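Local structure of lipoate-protein ligase 1 (Plasmodium falciparum, 5T8U) at residues 14-19 with 243-248; 26-31 with 55-60; 107-112 with 164-169. The protein is a ligase of the lipoyl protein ligase A/B family, with a catalytic domain followed by a C-terminal domain, and holds lipoic acid in a pocket. All blocks are in the same frame, centred on the assembly; numbering follows the deposited sequence.

In the fold
All three contacts draw on one mixed sheet. Contact 1 is at its border, where 244-245 is the outermost strand beside 13-17. Contact 2 sets helix 22-34 on strand 55-59, the next strand in, and contact 3 joins strands 105-112 and 162-170 further inside. Contacts 1 and 2, centres about 8 Å apart, meet through backbone bonds such as L15 N to L56 O (2.8 Å); contacts 2 and 3, also about 8 Å apart, are joined by W59 O and C107 N (2.9 Å). Distance from lipoic acid falls accordingly: the side chain of S17 lies about 12 Å from it and that of W59 about 4 Å, while H166 and G167 of contact 3 touch it.

Contact 1 (14-19 with 243-248)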
loop_
_atom_site.group_PDB
_atom_site.type_symbol
_atom_site.label_atom_id
_atom_site.label_comp_id
_atom_site.label_asym_id
_atom_site.label_seq_id
_atom_site.Cartn_x
_atom_site.Cartn_y
_atom_site.Cartn_z
ATOM N N VAL A 14 6.007 -4.751 17.518
ATOM C CA VAL A 14 4.743 -4.035 17.411
ATOM C C VAL A 14 5.062 -2.554 17.575
ATOM O O VAL A 14 5.497 -2.122 18.651
ATOM C CB VAL A 14 3.725 -4.501 18.460
ATOM C CG1 VAL A 14 2.372 -3.849 18.220
ATOM C CG2 VAL A 14 3.605 -6.019 18.450
ATOM N N LEU A 15 4.853 -1.782 16.515
ATOM C CA LEU A 15 5.177 -0.365 16.479
ATOM C C LEU A 15 3.895 0.440 16.312
ATOM O O LEU A 15 2.954 0.001 15.640
ATOM C CB LEU A 15 6.151 -0.055 15.336
ATOM C CG LEU A 15 7.285 -1.066 15.141
ATOM C CD1 LEU A 15 8.157 -0.669 13.958
ATOM C CD2 LEU A 15 8.121 -1.207 16.401
ATOM N N VAL A 16 3.862 1.618 16.929
ATOM C CA VAL A 16 2.687 2.478 16.922
ATOM C C VAL A 16 3.132 3.907 16.653
ATOM O O VAL A 16 4.201 4.332 17.107
ATOM C CB VAL A 16 1.915 2.390 18.255
ATOM C CG1 VAL A 16 0.723 3.341 18.259
ATOM C CG2 VAL A 16 1.457 0.962 18.506
ATOM N N SER A 17 2.313 4.645 15.910
ATOM C CA SER A 17 2.525 6.066 15.672
ATOM C C SER A 17 1.268 6.815 16.090
ATOM O O SER A 17 0.192 6.586 15.528
ATOM C CB SER A 17 2.850 6.340 14.203
ATOM O OG SER A 17 2.865 7.733 13.940
ATOM N N ASN A 18 1.404 7.697 17.079
ATOM C CA ASN A 18 0.284 8.531 17.495
ATOM C C ASN A 18 0.103 9.752 16.606
ATOM O O ASN A 18 -0.922 10.433 16.721
ATOM C CB ASN A 18 0.464 8.975 18.950
ATOM C CG ASN A 18 0.212 7.852 19.934
ATOM O OD1 ASN A 18 -0.913 7.370 20.067
ATOM N ND2 ASN A 18 1.256 7.436 20.640
ATOM N N ASN A 19 1.061 10.045 15.731
ATOM C CA ASN A 19 0.885 11.118 14.766
ATOM C C ASN A 19 -0.263 10.780 13.823
ATOM O O ASN A 19 -0.556 9.611 13.559
ATOM C CB ASN A 19 2.176 11.345 13.979
ATOM C CG ASN A 19 2.142 12.619 13.156
ATOM O OD1 ASN A 19 1.187 12.875 12.424
ATOM N ND2 ASN A 19 3.185 13.432 13.283
ATOM N N VAL A 243 4.911 -2.901 22.974
ATOM C CA VAL A 243 4.461 -1.906 22.009
ATOM C C VAL A 243 5.465 -0.760 22.006
ATOM O O VAL A 243 5.745 -0.175 23.058
ATOM C CB VAL A 243 3.050 -1.381 22.336
ATOM C CG1 VAL A 243 2.610 -0.328 21.322
ATOM C CG2 VAL A 243 2.055 -2.532 22.375
ATOM N N HIS A 244 6.004 -0.441 20.833
ATOM C CA HIS A 244 6.921 0.675 20.665
ATOM C C HIS A 244 6.208 1.853 20.011
ATOM O O HIS A 244 5.320 1.679 19.172
ATOM C CB HIS A 244 8.130 0.271 19.819
ATOM C CG HIS A 244 9.099 -0.619 20.532
ATOM N ND1 HIS A 244 8.869 -1.963 20.733
ATOM C CD2 HIS A 244 10.304 -0.357 21.091
ATOM C CE1 HIS A 244 9.891 -2.490 21.384
ATOM N NE2 HIS A 244 10.774 -1.536 21.615
ATOM N N TYR A 245 6.607 3.059 20.411
ATOM C CA TYR A 245 6.062 4.301 19.872
ATOM C C TYR A 245 7.178 5.040 19.148
ATOM O O TYR A 245 8.185 5.407 19.764
ATOM C CB TYR A 245 5.460 5.159 20.989
ATOM C CG TYR A 245 4.254 4.521 21.644
ATOM C CD1 TYR A 245 2.967 4.900 21.290
ATOM C CD2 TYR A 245 4.402 3.530 22.606
ATOM C CE1 TYR A 245 1.860 4.316 21.880
ATOM C CE2 TYR A 245 3.302 2.940 23.202
ATOM C CZ TYR A 245 2.034 3.336 22.835
ATOM O OH TYR A 245 0.938 2.750 23.427
ATOM N N ILE A 246 6.995 5.264 17.848
ATOM C CA ILE A 246 8.066 5.755 16.992
ATOM C C ILE A 246 7.815 7.163 16.465
ATOM O O ILE A 246 8.765 7.799 15.981
ATOM C CB ILE A 246 8.319 4.791 15.813
ATOM C CG1 ILE A 246 7.038 4.595 14.994
ATOM C CG2 ILE A 246 8.836 3.456 16.332
ATOM C CD1 ILE A 246 7.245 3.837 13.699
ATOM N N ASP A 247 6.585 7.674 16.539
ATOM C CA ASP A 247 6.307 9.004 16.010
ATOM C C ASP A 247 7.132 10.092 16.686
ATOM O O ASP A 247 7.195 11.211 16.164
ATOM C CB ASP A 247 4.817 9.323 16.136
ATOM C CG ASP A 247 4.318 9.225 17.561
ATOM O OD1 ASP A 247 4.846 8.388 18.320
ATOM O OD2 ASP A 247 3.393 9.984 17.919
ATOM N N GLN A 248 7.761 9.797 17.825
ATOM C CA GLN A 248 8.640 10.739 18.501
ATOM C C GLN A 248 10.062 10.220 18.653
ATOM O O GLN A 248 10.900 10.918 19.237
ATOM C CB GLN A 248 8.070 11.096 19.881
ATOM C CG GLN A 248 7.180 12.329 19.866
ATOM C CD GLN A 248 6.122 12.300 20.950
ATOM O OE1 GLN A 248 6.333 11.746 22.029
ATOM N NE2 GLN A 248 4.968 12.894 20.663
#
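L15 and V16 pair with H244 and Y245 as parallel beta strands, flanked by V14 and I246, the short strand 244-245 closing one border of the mixed sheet. Three backbone hydrogen bonds make the ladder. V14 O accepts H244 N at 2.8 Å; V16 then uses both of its backbone groups, its N giving to H244 O at 2.7 Å through a rather bent bond (134° at the hydrogen) and its O accepting I246 N at 3.0 Å. L15 turns its own N and O to the other neighbour, strand 55-59, as expected of a strand with partners along both edges.

Apolar contacts follow on the two faces. Branched V16 suits a strand and spreads its methyls over two partners: CG1, anti to the backbone N (chi1 177°), lies 3.9 Å from Y245 CE1, while CG2 presses on V243 CG1 at a tight 3.3 Å. On the other face L15 CD2 meets H244 CB, and L15 and I246 both reach L32 of helix 22-34, where hydrophobic chains belong.

Polar groups gather where the ladder ends. D247 directs its side chain at 14-19, its OD2 3.1 Å from N18 N and 3.2 Å from N19 N. S17 OG, hydrogen-bonded to N25, touches D247 CB. The N18 amide runs almost parallel to the Y245 ring, their planes 13° apart, and ND2 sits at the ring's edge, 3.1 Å from CD1.

Contact 2 (26-31 with 55-60); sequences LSLENF and ILFLWR
W59 meets the helix with the far end of its six-membered ring, where two neighbouring carbons find different partners. CH2 lies 4.1 Å from L26 CD2, an apolar touch made by the tip of the leucine, and CZ2 lies 3.9 Å from E29 OE2. With chi1 at 44°, CG of W59 stands between the backbone N and the carbonyl carbon, which sends the indole out from the strand toward the helix, with the CD1 side of its five-membered ring leaning back. Its CD1 thereby comes over one face of F57, 3.2 Å above that ring's plane and displaced toward the rim. A large, flat aromatic suits this place, since one side chain can serve the helix, F57 and the lipoic acid pocket to which W59 belongs.

E29 arrives extended, and its carboxylate plane stands at 70° to the indole. A buried acid needs a polar partner: OE2 is hydrogen-bonded to T109 OG1, and the same oxygen of T109 receives the indole NE1, so one hydroxyl fixes both groups.

Helix 22-34 here is the crossover of a beta-alpha-beta unit, linking the parallel neighbours 13-17 and 55-59; its local axis runs at 172° to strand 55-59 and 10.4 Å from it.

F57 fills the layer between helix and sheet. Its ring is approached obliquely by L28 CD1, 4.3 Å from CZ, and by the helix backbone at E29 N, 4.4 Å from CE2. L28 is itself shared, touching S17 of strand 13-17 and F258 of helix 256-266.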
loop_
_atom_site.group_PDB
_atom_site.type_symbol
_atom_site.label_atom_id
_atom_site.label_comp_id
_atom_site.label_asym_id
_atom_site.label_seq_id
_atom_site.Cartn_x
_atom_site.Cartn_y
_atom_site.Cartn_z
ATOM N N LEU A 26 3.287 8.004 6.444
ATOM C CA LEU A 26 3.849 7.372 5.254
ATOM C C LEU A 26 5.371 7.451 5.257
ATOM O O LEU A 26 6.042 6.515 4.805
ATOM C CB LEU A 26 3.280 8.020 3.992
ATOM C CG LEU A 26 1.848 7.627 3.617
ATOM C CD1 LEU A 26 1.315 8.537 2.522
ATOM C CD2 LEU A 26 1.775 6.173 3.172
ATOM N N SER A 27 5.932 8.550 5.768
ATOM C CA SER A 27 7.382 8.647 5.890
ATOM C C SER A 27 7.912 7.642 6.907
ATOM O O SER A 27 8.961 7.024 6.688
ATOM C CB SER A 27 7.782 10.070 6.279
ATOM O OG SER A 27 7.271 11.008 5.349
ATOM N N LEU A 28 7.204 7.469 8.026
ATOM C CA LEU A 28 7.570 6.425 8.980
ATOM C C LEU A 28 7.565 5.056 8.312
ATOM O O LEU A 28 8.533 4.294 8.417
ATOM C CB LEU A 28 6.610 6.439 10.170
ATOM C CG LEU A 28 6.749 7.586 11.171
ATOM C CD1 LEU A 28 5.565 7.596 12.126
ATOM C CD2 LEU A 28 8.056 7.480 11.947
ATOM N N GLU A 29 6.472 4.726 7.623
ATOM C CA GLU A 29 6.358 3.441 6.941
ATOM C C GLU A 29 7.522 3.220 5.983
ATOM O O GLU A 29 8.170 2.166 5.999
ATOM C CB GLU A 29 5.025 3.386 6.195
ATOM C CG GLU A 29 4.722 2.063 5.529
ATOM C CD GLU A 29 3.444 2.114 4.719
ATOM O OE1 GLU A 29 3.240 3.110 3.992
ATOM O OE2 GLU A 29 2.637 1.167 4.818
ATOM N N ASN A 30 7.802 4.213 5.133
ATOM C CA ASN A 30 8.895 4.076 4.177
ATOM C C ASN A 30 10.237 3.936 4.882
ATOM O O ASN A 30 11.126 3.232 4.389
ATOM C CB ASN A 30 8.917 5.274 3.229
ATOM C CG ASN A 30 9.782 5.031 2.008
ATOM O OD1 ASN A 30 9.964 3.891 1.580
ATOM N ND2 ASN A 30 10.322 6.104 1.442
ATOM N N PHE A 31 10.405 4.593 6.031
ATOM C CA PHE A 31 11.659 4.469 6.767
ATOM C C PHE A 31 11.808 3.075 7.360
ATOM O O PHE A 31 12.917 2.533 7.417
ATOM C CB PHE A 31 11.735 5.530 7.863
ATOM C CG PHE A 31 13.083 5.626 8.516
ATOM C CD1 PHE A 31 13.999 6.580 8.107
ATOM C CD2 PHE A 31 13.439 4.755 9.532
ATOM C CE1 PHE A 31 15.241 6.667 8.702
ATOM C CE2 PHE A 31 14.679 4.838 10.129
ATOM C CZ PHE A 31 15.581 5.795 9.715
ATOM N N ILE A 55 7.030 -7.604 11.647
ATOM C CA ILE A 55 6.690 -6.303 12.214
ATOM C C ILE A 55 5.225 -6.013 11.935
ATOM O O ILE A 55 4.738 -6.235 10.818
ATOM C CB ILE A 55 7.568 -5.172 11.636
ATOM C CG1 ILE A 55 9.022 -5.377 12.050
ATOM C CG2 ILE A 55 7.050 -3.799 12.083
ATOM C CD1 ILE A 55 9.982 -4.335 11.518
ATOM N N LEU A 56 4.529 -5.503 12.949
ATOM C CA LEU A 56 3.199 -4.931 12.792
ATOM C C LEU A 56 3.254 -3.475 13.225
ATOM O O LEU A 56 3.677 -3.179 14.344
ATOM C CB LEU A 56 2.157 -5.689 13.620
ATOM C CG LEU A 56 0.798 -4.995 13.770
ATOM C CD1 LEU A 56 0.176 -4.703 12.412
ATOM C CD2 LEU A 56 -0.140 -5.839 14.615
ATOM N N PHE A 57 2.828 -2.572 12.346
ATOM C CA PHE A 57 2.866 -1.138 12.612
ATOM C C PHE A 57 1.467 -0.566 12.437
ATOM O O PHE A 57 0.872 -0.691 11.362
ATOM C CB PHE A 57 3.861 -0.440 11.683
ATOM C CG PHE A 57 3.760 1.060 11.699
ATOM C CD1 PHE A 57 3.742 1.752 12.897
ATOM C CD2 PHE A 57 3.699 1.779 10.514
ATOM C CE1 PHE A 57 3.653 3.129 12.918
ATOM C CE2 PHE A 57 3.612 3.160 10.529
ATOM C CZ PHE A 57 3.589 3.835 11.734
ATOM N N LEU A 58 0.951 0.066 13.489
ATOM C CA LEU A 58 -0.408 0.592 13.502
ATOM C C LEU A 58 -0.377 2.114 13.495
ATOM O O LEU A 58 0.454 2.729 14.168
ATOM C CB LEU A 58 -1.170 0.082 14.726
ATOM C CG LEU A 58 -1.480 -1.414 14.669
ATOM C CD1 LEU A 58 -1.573 -2.015 16.063
ATOM C CD2 LEU A 58 -2.767 -1.646 13.896
ATOM N N TRP A 59 -1.285 2.721 12.732
ATOM C CA TRP A 59 -1.277 4.169 12.581
ATOM C C TRP A 59 -2.624 4.630 12.050
ATOM O O TRP A 59 -3.353 3.869 11.411
ATOM C CB TRP A 59 -0.141 4.628 11.657
ATOM C CG TRP A 59 0.022 3.802 10.402
ATOM C CD1 TRP A 59 0.396 2.490 10.324
ATOM C CD2 TRP A 59 -0.160 4.244 9.049
ATOM N NE1 TRP A 59 0.446 2.087 9.013
ATOM C CE2 TRP A 59 0.111 3.144 8.210
ATOM C CE3 TRP A 59 -0.529 5.460 8.466
ATOM C CZ2 TRP A 59 0.024 3.224 6.823
ATOM C CZ3 TRP A 59 -0.611 5.537 7.086
ATOM C CH2 TRP A 59 -0.338 4.426 6.282
ATOM N N ARG A 60 -2.949 5.889 12.330
ATOM C CA ARG A 60 -4.186 6.502 11.872
ATOM C C ARG A 60 -3.875 7.857 11.254
ATOM O O ARG A 60 -2.872 8.491 11.586
ATOM C CB ARG A 60 -5.192 6.664 13.021
ATOM C CG ARG A 60 -5.655 5.350 13.631
ATOM C CD ARG A 60 -6.164 5.548 15.049
ATOM N NE ARG A 60 -7.331 6.423 15.108
ATOM C CZ ARG A 60 -7.867 6.884 16.234
ATOM N NH1 ARG A 60 -7.341 6.558 17.408
ATOM N NH2 ARG A 60 -8.930 7.674 16.189
#

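Contact 3 (107-112 with 164-169). With LPA (lipoic acid), chain C.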
loop_
_atom_site.group_PDB
_atom_site.type_symbol
_atom_site.label_atom_id
_atom_site.label_comp_id
_atom_site.label_asym_id
_atom_site.label_seq_id
_atom_site.Cartn_x
_atom_site.Cartn_y
_atom_site.Cartn_z
ATOM N N CYS A 107 -5.015 1.911 10.157
ATOM C CA CYS A 107 -4.088 1.506 9.108
ATOM C C CYS A 107 -3.056 0.561 9.705
ATOM O O CYS A 107 -2.413 0.890 10.709
ATOM C CB CYS A 107 -3.385 2.713 8.472
ATOM S SG CYS A 107 -4.479 3.858 7.598
ATOM N N PHE A 108 -2.899 -0.603 9.078
ATOM C CA PHE A 108 -1.960 -1.621 9.518
ATOM C C PHE A 108 -0.881 -1.816 8.462
ATOM O O PHE A 108 -1.134 -1.681 7.260
ATOM C CB PHE A 108 -2.670 -2.956 9.788
ATOM C CG PHE A 108 -3.289 -3.574 8.565
ATOM C CD1 PHE A 108 -2.566 -4.452 7.774
ATOM C CD2 PHE A 108 -4.595 -3.284 8.209
ATOM C CE1 PHE A 108 -3.132 -5.026 6.648
ATOM C CE2 PHE A 108 -5.167 -3.855 7.085
ATOM C CZ PHE A 108 -4.434 -4.727 6.304
ATOM N N THR A 109 0.326 -2.140 8.921
ATOM C CA THR A 109 1.466 -2.363 8.036
ATOM C C THR A 109 2.231 -3.578 8.544
ATOM O O THR A 109 2.871 -3.515 9.599
ATOM C CB THR A 109 2.375 -1.135 7.979
ATOM O OG1 THR A 109 1.625 -0.003 7.521
ATOM C CG2 THR A 109 3.557 -1.374 7.041
ATOM N N PHE A 110 2.160 -4.676 7.798
ATOM C CA PHE A 110 2.945 -5.866 8.091
ATOM C C PHE A 110 4.234 -5.833 7.279
ATOM O O PHE A 110 4.200 -5.632 6.060
ATOM C CB PHE A 110 2.159 -7.135 7.760
ATOM C CG PHE A 110 0.961 -7.360 8.635
ATOM C CD1 PHE A 110 1.097 -7.966 9.874
ATOM C CD2 PHE A 110 -0.301 -6.982 8.214
ATOM C CE1 PHE A 110 -0.005 -8.181 10.679
ATOM C CE2 PHE A 110 -1.407 -7.197 9.016
ATOM C CZ PHE A 110 -1.257 -7.796 10.251
ATOM N N LEU A 111 5.365 -6.024 7.955
ATOM C CA LEU A 111 6.653 -6.176 7.290
ATOM C C LEU A 111 7.195 -7.560 7.607
ATOM O O LEU A 111 7.157 -7.995 8.764
ATOM C CB LEU A 111 7.654 -5.104 7.730
ATOM C CG LEU A 111 7.178 -3.654 7.663
ATOM C CD1 LEU A 111 8.293 -2.720 8.095
ATOM C CD2 LEU A 111 6.701 -3.301 6.265
ATOM N N ASN A 112 7.693 -8.253 6.583
ATOM C CA ASN A 112 8.182 -9.612 6.762
ATOM C C ASN A 112 9.424 -9.837 5.912
ATOM O O ASN A 112 9.727 -9.070 4.996
ATOM C CB ASN A 112 7.108 -10.646 6.404
ATOM C CG ASN A 112 5.910 -10.585 7.329
ATOM O OD1 ASN A 112 5.010 -9.766 7.142
ATOM N ND2 ASN A 112 5.891 -11.456 8.331
ATOM N N LEU A 164 6.261 -5.720 2.248
ATOM C CA LEU A 164 5.402 -4.772 2.945
ATOM C C LEU A 164 3.968 -4.957 2.471
ATOM O O LEU A 164 3.668 -4.740 1.292
ATOM C CB LEU A 164 5.870 -3.335 2.706
ATOM C CG LEU A 164 5.093 -2.218 3.415
ATOM C CD1 LEU A 164 6.011 -1.049 3.729
ATOM C CD2 LEU A 164 3.925 -1.731 2.578
ATOM N N HIS A 165 3.091 -5.352 3.390
ATOM C CA HIS A 165 1.657 -5.493 3.141
ATOM C C HIS A 165 0.949 -4.518 4.077
ATOM O O HIS A 165 0.766 -4.812 5.262
ATOM C CB HIS A 165 1.205 -6.936 3.375
ATOM C CG HIS A 165 -0.282 -7.113 3.454
ATOM N ND1 HIS A 165 -0.865 -8.297 3.850
ATOM C CD2 HIS A 165 -1.303 -6.265 3.185
ATOM C CE1 HIS A 165 -2.180 -8.169 3.826
ATOM N NE2 HIS A 165 -2.471 -6.945 3.427
ATOM N N HIS A 166 0.539 -3.364 3.552
ATOM C CA HIS A 166 -0.120 -2.345 4.359
ATOM C C HIS A 166 -1.521 -2.100 3.822
ATOM O O HIS A 166 -1.711 -1.924 2.613
ATOM C CB HIS A 166 0.694 -1.043 4.393
ATOM C CG HIS A 166 0.509 -0.166 3.193
ATOM N ND1 HIS A 166 -0.368 0.896 3.177
ATOM C CD2 HIS A 166 1.105 -0.179 1.978
ATOM C CE1 HIS A 166 -0.313 1.493 1.999
ATOM N NE2 HIS A 166 0.574 0.861 1.253
ATOM N N GLY A 167 -2.500 -2.103 4.728
ATOM C CA GLY A 167 -3.893 -1.964 4.362
ATOM C C GLY A 167 -4.653 -1.155 5.395
ATOM O O GLY A 167 -4.106 -0.747 6.423
ATOM N N THR A 168 -5.933 -0.941 5.102
ATOM C CA THR A 168 -6.815 -0.139 5.934
ATOM C C THR A 168 -7.941 -1.005 6.478
ATOM O O THR A 168 -8.466 -1.874 5.772
ATOM C CB THR A 168 -7.407 1.036 5.145
ATOM O OG1 THR A 168 -8.249 1.819 6.000
ATOM C CG2 THR A 168 -8.222 0.539 3.958
ATOM N N ILE A 169 -8.295 -0.759 7.738
ATOM C CA ILE A 169 -9.447 -1.365 8.395
ATOM C C ILE A 169 -10.441 -0.254 8.702
ATOM O O ILE A 169 -10.047 0.843 9.116
ATOM C CB ILE A 169 -9.038 -2.108 9.684
ATOM C CG1 ILE A 169 -8.083 -3.260 9.356
ATOM C CG2 ILE A 169 -10.271 -2.624 10.427
ATOM C CD1 ILE A 169 -7.466 -3.919 10.577
HETATM C C1 LPA C . -7.374 -0.823 -2.537
HETATM O O1 LPA C . -8.571 -0.951 -2.167
HETATM C C2 LPA C . -6.248 -0.891 -1.509
HETATM O O2 LPA C . -7.107 -0.643 -3.755
HETATM C C3 LPA C . -6.317 0.340 -0.610
HETATM C C4 LPA C . -5.017 0.487 0.177
HETATM C C5 LPA C . -4.989 1.871 0.825
HETATM C C6 LPA C . -3.758 2.101 1.459
HETATM S S6 LPA C . -3.535 3.617 1.618
HETATM C C7 LPA C . -3.772 1.344 3.286
HETATM C C8 LPA C . -2.992 2.344 4.254
HETATM S S8 LPA C . -2.527 3.802 3.247
#
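L164 lies alongside L111, both side chains pointing the same way, and its CG comes to 3.4 Å from L111 CD2. The leucine suits a buried face that helix 22-34 covers, and T109 CG2, from the same strand as L111, touches L164 CG too.

H165 forms a hydrogen-bonded pair with F110: its N gives to F110 O, while F110 N approaches H165 O from above the carbonyl plane, 41° out of it. Its side chain is on the opposite face of the sheet from L164. There the edge of F108 is turned to the imidazole face in an offset T-shaped pair, centroids 5.6 Å apart and planes at 74°. The ring also has polar partners, S154 at NE2 and N120 at ND1.

H166 returns to the face of L164. Its CB packs at 3.4 Å on T109 OG1, which is hydrogen-bonded to W59 NE1 and E29 OE2, and the ring swings away from strand 107-112 so that ND1 meets lipoic acid C8 edge-on at 3.2 Å; NE2 is held by T94.

G167 exchanges two backbone hydrogen bonds with F108. A chi1 of 64° brings the F108 ring across the neighbouring strand, and G167 CA makes a CH-pi contact with its centroid at 3.8 Å. Glycine, with no side chain, allows the aromatic face to settle directly on the backbone.

T168 is opposite C107 in a non-hydrogen-bonded pair. T168 N is 3.6 Å from lipoic acid C7, and C107 SG 4.0 Å from C8.

I169 lays CG1 against F108 CD2 at 3.7 Å, extending the apolar cover of that ring. These two antiparallel strands belong to the mixed sheet of the lipoyl ligase A/B catalytic domain, and C107, H166, G167 and T168 line its pocket around the dithiolane end of lipoic acid.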